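Local coordinates for nisin biosynthesis protein NisC (Lactococcus lactis subsp. lactis, PDB 2G0D) that cyclises the nisin precursor, forming its thioether (lanthionine-type) rings at a zinc-bearing active site within an alpha toroid, at residues F242-K253 with E264-D275. Residues are numbered along the deposited sequence; the frame is centred on the assembly and turned at random.
Sequences FELERKKQFLWK and EKVIREASFIRD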
loop_
_atom_site.group_PDB
_atom_site.type_symbol
_atom_site.label_atom_id
_atom_site.label_comp_id
_atom_site.label_asym_id
_atom_site.label_seq_id
_atom_site.Cartn_x
_atom_site.Cartn_y
_atom_site.Cartn_z
ATOM N N PHE A 242 -12.979 19.025 -0.169
ATOM C CA PHE A 242 -14.094 18.098 -0.349
ATOM C C PHE A 242 -14.426 17.237 0.889
ATOM O O PHE A 242 -15.316 16.379 0.827
ATOM C CB PHE A 242 -13.917 17.277 -1.631
ATOM C CG PHE A 242 -14.026 18.104 -2.903
ATOM C CD1 PHE A 242 -12.885 18.494 -3.600
ATOM C CD2 PHE A 242 -15.276 18.497 -3.398
ATOM C CE1 PHE A 242 -12.991 19.261 -4.781
ATOM C CE2 PHE A 242 -15.388 19.270 -4.560
ATOM C CZ PHE A 242 -14.241 19.648 -5.249
ATOM N N GLU A 243 -13.727 17.475 2.004
ATOM C CA GLU A 243 -14.046 16.815 3.281
ATOM C C GLU A 243 -15.519 17.025 3.638
ATOM O O GLU A 243 -16.046 18.142 3.499
ATOM C CB GLU A 243 -13.180 17.333 4.423
ATOM C CG GLU A 243 -13.479 16.635 5.737
ATOM C CD GLU A 243 -12.684 17.170 6.932
ATOM O OE1 GLU A 243 -11.848 18.089 6.776
ATOM O OE2 GLU A 243 -12.911 16.654 8.046
ATOM N N LEU A 244 -16.184 15.955 4.074
ATOM C CA LEU A 244 -17.586 16.069 4.501
ATOM C C LEU A 244 -17.692 16.815 5.833
ATOM O O LEU A 244 -16.703 17.003 6.554
ATOM C CB LEU A 244 -18.290 14.707 4.547
ATOM C CG LEU A 244 -18.306 13.932 3.226
ATOM C CD1 LEU A 244 -18.921 12.526 3.399
ATOM C CD2 LEU A 244 -19.029 14.731 2.139
ATOM N N GLU A 245 -18.903 17.238 6.154
ATOM C CA GLU A 245 -19.074 18.294 7.129
ATOM C C GLU A 245 -19.899 17.835 8.318
ATOM O O GLU A 245 -20.740 16.925 8.194
ATOM C CB GLU A 245 -19.691 19.519 6.434
ATOM C CG GLU A 245 -18.653 20.342 5.651
ATOM C CD GLU A 245 -19.227 21.216 4.533
ATOM O OE1 GLU A 245 -18.398 21.830 3.813
ATOM O OE2 GLU A 245 -20.471 21.292 4.349
ATOM N N ARG A 246 -19.618 18.451 9.472
ATOM C CA ARG A 246 -20.431 18.315 10.692
ATOM C C ARG A 246 -20.441 16.857 11.223
ATOM O O ARG A 246 -19.381 16.316 11.536
ATOM C CB ARG A 246 -21.850 18.876 10.484
ATOM C CG ARG A 246 -21.946 20.329 9.923
ATOM C CD ARG A 246 -21.802 21.402 10.994
ATOM N NE ARG A 246 -23.077 21.917 11.549
ATOM C CZ ARG A 246 -23.843 21.264 12.421
ATOM N NH1 ARG A 246 -24.942 21.808 12.888
ATOM N NH2 ARG A 246 -23.517 20.040 12.821
ATOM N N LYS A 247 -21.626 16.237 11.300
ATOM C CA LYS A 247 -21.778 14.834 11.723
ATOM C C LYS A 247 -20.924 13.877 10.898
ATOM O O LYS A 247 -20.590 12.784 11.354
ATOM C CB LYS A 247 -23.257 14.403 11.708
ATOM C CG LYS A 247 -24.187 15.351 12.471
ATOM C CD LYS A 247 -25.578 14.769 12.692
ATOM C CE LYS A 247 -26.430 14.704 11.426
ATOM N NZ LYS A 247 -27.889 14.426 11.780
ATOM N N LYS A 248 -20.555 14.309 9.695
ATOM C CA LYS A 248 -19.664 13.561 8.819
ATOM C C LYS A 248 -18.256 14.165 8.712
ATOM O O LYS A 248 -17.501 13.898 7.744
ATOM C CB LYS A 248 -20.288 13.433 7.440
ATOM C CG LYS A 248 -21.603 12.665 7.430
ATOM C CD LYS A 248 -21.673 11.885 6.149
ATOM C CE LYS A 248 -22.993 12.064 5.472
ATOM N NZ LYS A 248 -23.208 13.437 4.946
ATOM N N GLN A 249 -17.894 14.979 9.698
ATOM C CA GLN A 249 -16.515 15.454 9.808
ATOM C C GLN A 249 -15.556 14.256 9.756
ATOM O O GLN A 249 -15.856 13.183 10.293
ATOM C CB GLN A 249 -16.324 16.256 11.094
ATOM C CG GLN A 249 -14.948 16.870 11.238
ATOM C CD GLN A 249 -14.856 17.857 12.390
ATOM O OE1 GLN A 249 -15.617 17.787 13.358
ATOM N NE2 GLN A 249 -13.901 18.780 12.292
ATOM N N PHE A 250 -14.434 14.451 9.075
ATOM C CA PHE A 250 -13.363 13.449 8.907
ATOM C C PHE A 250 -13.736 12.304 7.962
ATOM O O PHE A 250 -13.125 11.235 8.003
ATOM C CB PHE A 250 -12.848 12.905 10.255
ATOM C CG PHE A 250 -12.505 13.970 11.254
ATOM C CD1 PHE A 250 -11.533 14.918 10.981
ATOM C CD2 PHE A 250 -13.161 14.026 12.479
ATOM C CE1 PHE A 250 -11.226 15.911 11.916
ATOM C CE2 PHE A 250 -12.850 15.022 13.415
ATOM C CZ PHE A 250 -11.878 15.954 13.123
ATOM N N LEU A 251 -14.726 12.547 7.110
ATOM C CA LEU A 251 -15.168 11.560 6.109
ATOM C C LEU A 251 -15.054 12.114 4.684
ATOM O O LEU A 251 -15.164 13.317 4.464
ATOM C CB LEU A 251 -16.589 11.055 6.389
ATOM C CG LEU A 251 -16.727 10.040 7.535
ATOM C CD1 LEU A 251 -18.157 9.894 7.974
ATOM C CD2 LEU A 251 -16.088 8.645 7.182
ATOM N N TRP A 252 -14.787 11.213 3.741
ATOM C CA TRP A 252 -14.647 11.550 2.344
ATOM C C TRP A 252 -15.316 10.452 1.541
ATOM O O TRP A 252 -15.201 9.254 1.880
ATOM C CB TRP A 252 -13.160 11.604 1.952
ATOM C CG TRP A 252 -12.421 12.842 2.394
ATOM C CD1 TRP A 252 -12.208 13.965 1.648
ATOM C CD2 TRP A 252 -11.754 13.068 3.653
ATOM N NE1 TRP A 252 -11.472 14.887 2.365
ATOM C CE2 TRP A 252 -11.175 14.366 3.593
ATOM C CE3 TRP A 252 -11.571 12.302 4.813
ATOM C CZ2 TRP A 252 -10.448 14.917 4.653
ATOM C CZ3 TRP A 252 -10.851 12.852 5.878
ATOM C CH2 TRP A 252 -10.308 14.161 5.793
ATOM N N LYS A 253 -16.008 10.844 0.477
ATOM C CA LYS A 253 -16.513 9.884 -0.502
ATOM C C LYS A 253 -15.338 9.239 -1.237
ATOM O O LYS A 253 -14.242 9.816 -1.312
ATOM C CB LYS A 253 -17.418 10.577 -1.518
ATOM C CG LYS A 253 -18.626 11.281 -0.922
ATOM C CD LYS A 253 -19.228 12.257 -1.923
ATOM C CE LYS A 253 -19.809 11.570 -3.139
ATOM N NZ LYS A 253 -20.044 12.575 -4.216
ATOM N N GLU A 264 -16.871 22.833 -6.638
ATOM C CA GLU A 264 -16.001 22.866 -5.448
ATOM C C GLU A 264 -16.751 22.519 -4.150
ATOM O O GLU A 264 -16.260 22.799 -3.054
ATOM C CB GLU A 264 -15.253 24.201 -5.299
ATOM C CG GLU A 264 -14.231 24.530 -6.394
ATOM C CD GLU A 264 -13.994 26.035 -6.525
ATOM O OE1 GLU A 264 -14.274 26.769 -5.549
ATOM O OE2 GLU A 264 -13.542 26.489 -7.605
ATOM N N LYS A 265 -17.937 21.928 -4.277
ATOM C CA LYS A 265 -18.584 21.270 -3.141
ATOM C C LYS A 265 -18.980 19.852 -3.531
ATOM O O LYS A 265 -19.139 19.552 -4.715
ATOM C CB LYS A 265 -19.855 21.989 -2.649
ATOM C CG LYS A 265 -20.048 23.445 -2.991
ATOM C CD LYS A 265 -21.460 23.855 -2.553
ATOM C CE LYS A 265 -21.919 25.173 -3.155
ATOM N NZ LYS A 265 -21.354 26.341 -2.421
ATOM N N VAL A 266 -19.144 18.986 -2.533
ATOM C CA VAL A 266 -19.888 17.742 -2.710
ATOM C C VAL A 266 -21.345 18.097 -3.078
ATOM O O VAL A 266 -21.919 19.052 -2.533
ATOM C CB VAL A 266 -19.867 16.874 -1.419
ATOM C CG1 VAL A 266 -20.687 15.604 -1.595
ATOM C CG2 VAL A 266 -18.437 16.523 -1.032
ATOM N N ILE A 267 -21.919 17.334 -4.011
ATOM C CA ILE A 267 -23.321 17.503 -4.405
ATOM C C ILE A 267 -24.128 16.262 -4.010
ATOM O O ILE A 267 -25.135 16.363 -3.302
ATOM C CB ILE A 267 -23.482 17.792 -5.933
ATOM C CG1 ILE A 267 -22.580 18.955 -6.379
ATOM C CG2 ILE A 267 -24.954 18.084 -6.278
ATOM C CD1 ILE A 267 -22.555 19.225 -7.900
ATOM N N ARG A 268 -23.691 15.097 -4.481
ATOM C CA ARG A 268 -24.390 13.857 -4.187
ATOM C C ARG A 268 -23.662 13.138 -3.062
ATOM O O ARG A 268 -22.436 12.993 -3.100
ATOM C CB ARG A 268 -24.466 12.941 -5.419
ATOM C CG ARG A 268 -25.007 13.584 -6.713
ATOM C CD ARG A 268 -26.406 14.127 -6.551
ATOM N NE ARG A 268 -27.196 14.053 -7.783
ATOM C CZ ARG A 268 -27.440 15.073 -8.610
ATOM N NH1 ARG A 268 -26.955 16.289 -8.365
ATOM N NH2 ARG A 268 -28.185 14.872 -9.690
ATOM N N GLU A 269 -24.433 12.713 -2.065
ATOM C CA GLU A 269 -23.925 11.884 -0.980
ATOM C C GLU A 269 -23.580 10.490 -1.497
ATOM O O GLU A 269 -24.163 10.013 -2.482
ATOM C CB GLU A 269 -24.939 11.798 0.175
ATOM C CG GLU A 269 -26.225 11.046 -0.150
ATOM C CD GLU A 269 -27.120 10.832 1.061
ATOM O OE1 GLU A 269 -26.789 11.319 2.164
ATOM O OE2 GLU A 269 -28.170 10.172 0.912
ATOM N N ALA A 270 -22.613 9.861 -0.834
ATOM C CA ALA A 270 -22.271 8.457 -1.080
ATOM C C ALA A 270 -23.284 7.499 -0.423
ATOM O O ALA A 270 -23.847 7.798 0.652
ATOM C CB ALA A 270 -20.875 8.169 -0.581
ATOM N N SER A 271 -23.516 6.363 -1.085
ATOM C CA SER A 271 -24.318 5.270 -0.529
ATOM C C SER A 271 -23.525 4.507 0.523
ATOM O O SER A 271 -24.084 4.049 1.519
ATOM C CB SER A 271 -24.731 4.286 -1.629
ATOM O OG SER A 271 -25.895 4.716 -2.299
ATOM N N PHE A 272 -22.218 4.373 0.278
ATOM C CA PHE A 272 -21.348 3.552 1.111
ATOM C C PHE A 272 -19.952 4.126 1.195
ATOM O O PHE A 272 -19.220 4.155 0.207
ATOM C CB PHE A 272 -21.257 2.128 0.559
ATOM C CG PHE A 272 -20.489 1.184 1.458
ATOM C CD1 PHE A 272 -21.106 0.598 2.553
ATOM C CD2 PHE A 272 -19.142 0.915 1.222
ATOM C CE1 PHE A 272 -20.402 -0.255 3.393
ATOM C CE2 PHE A 272 -18.432 0.060 2.057
ATOM C CZ PHE A 272 -19.070 -0.530 3.143
ATOM N N ILE A 273 -19.592 4.596 2.376
ATOM C CA ILE A 273 -18.216 4.949 2.697
ATOM C C ILE A 273 -17.808 3.954 3.783
ATOM O O ILE A 273 -18.658 3.525 4.582
ATOM C CB ILE A 273 -18.125 6.385 3.252
ATOM C CG1 ILE A 273 -18.684 7.407 2.246
ATOM C CG2 ILE A 273 -16.690 6.730 3.674
ATOM C CD1 ILE A 273 -19.041 8.739 2.900
ATOM N N ARG A 274 -16.534 3.576 3.811
ATOM C CA ARG A 274 -16.055 2.683 4.851
ATOM C C ARG A 274 -14.751 3.205 5.442
ATOM O O ARG A 274 -14.119 4.066 4.847
ATOM C CB ARG A 274 -15.902 1.266 4.302
ATOM C CG ARG A 274 -14.594 1.014 3.568
ATOM C CD ARG A 274 -14.608 -0.338 2.895
ATOM N NE ARG A 274 -14.847 -1.433 3.837
ATOM C CZ ARG A 274 -15.188 -2.664 3.466
ATOM N NH1 ARG A 274 -15.312 -2.951 2.175
ATOM N NH2 ARG A 274 -15.399 -3.606 4.377
ATOM N N ASP A 275 -14.370 2.705 6.623
ATOM C CA ASP A 275 -13.067 3.043 7.203
ATOM C C ASP A 275 -12.114 1.915 6.894
ATOM O O ASP A 275 -12.237 0.812 7.439
ATOM C CB ASP A 275 -13.151 3.287 8.713
ATOM C CG ASP A 275 -13.910 4.567 9.062
ATOM O OD1 ASP A 275 -13.585 5.635 8.486
ATOM O OD2 ASP A 275 -14.822 4.498 9.925
#
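Lys253 meets the carbonyl of Arg268 where two connecting loops of the NisC alpha toroid pack together: segment 242-253, which follows helix 226-242, and segment 264-275, which leads toward helix 281-294. Neither is regular helix or strand over most of its length; 242-253 folds back on itself through a type II beta turn from Lys248 to Leu251, with Leu244 N bonded to Leu251 O. A single hydrogen bond joins the segments, from Lys253 NZ to Arg268 O over 2.7 Å. NZ lies in the carbonyl plane of Arg268, with a C=O...N angle of 157°. The lysine chain bends at its third torsion (chi3 65°), which turns NZ toward that oxygen. Glu260 OE2 receives Lys253 NZ in a salt bridge and the backbone N-H groups of Ile267 and Arg268, so lysine and loop share one acceptor.

Apolar contacts account for most of the rest. Val266 is forked: CG1 lies 3.7 Å from Lys253 CD, the two side chains reaching toward each other, while CG2 lies 3.7 Å from Leu244 CD2, those side chains crossing at about a right angle. The other leucine branch, Leu244 CD1, reaches Ile273 CD1 end-on at 3.8 Å. Ile273 CG2 rests 4.0 Å from Leu251 CD2 and also approaches the Trp252 carbonyl oxygen. Nearer the lysine backbone, Lys253 CG touches Ala270 CB at 3.9 Å.

The Phe242 ring packs against backbone, with Val266 N at its edge and CE2 3.5 Å from Glu264 C. Asp275 OD2 accepts the Leu316 N-H; OD1, salt-bridged to Arg314, comes to 4.1 Å from Leu251 CD2.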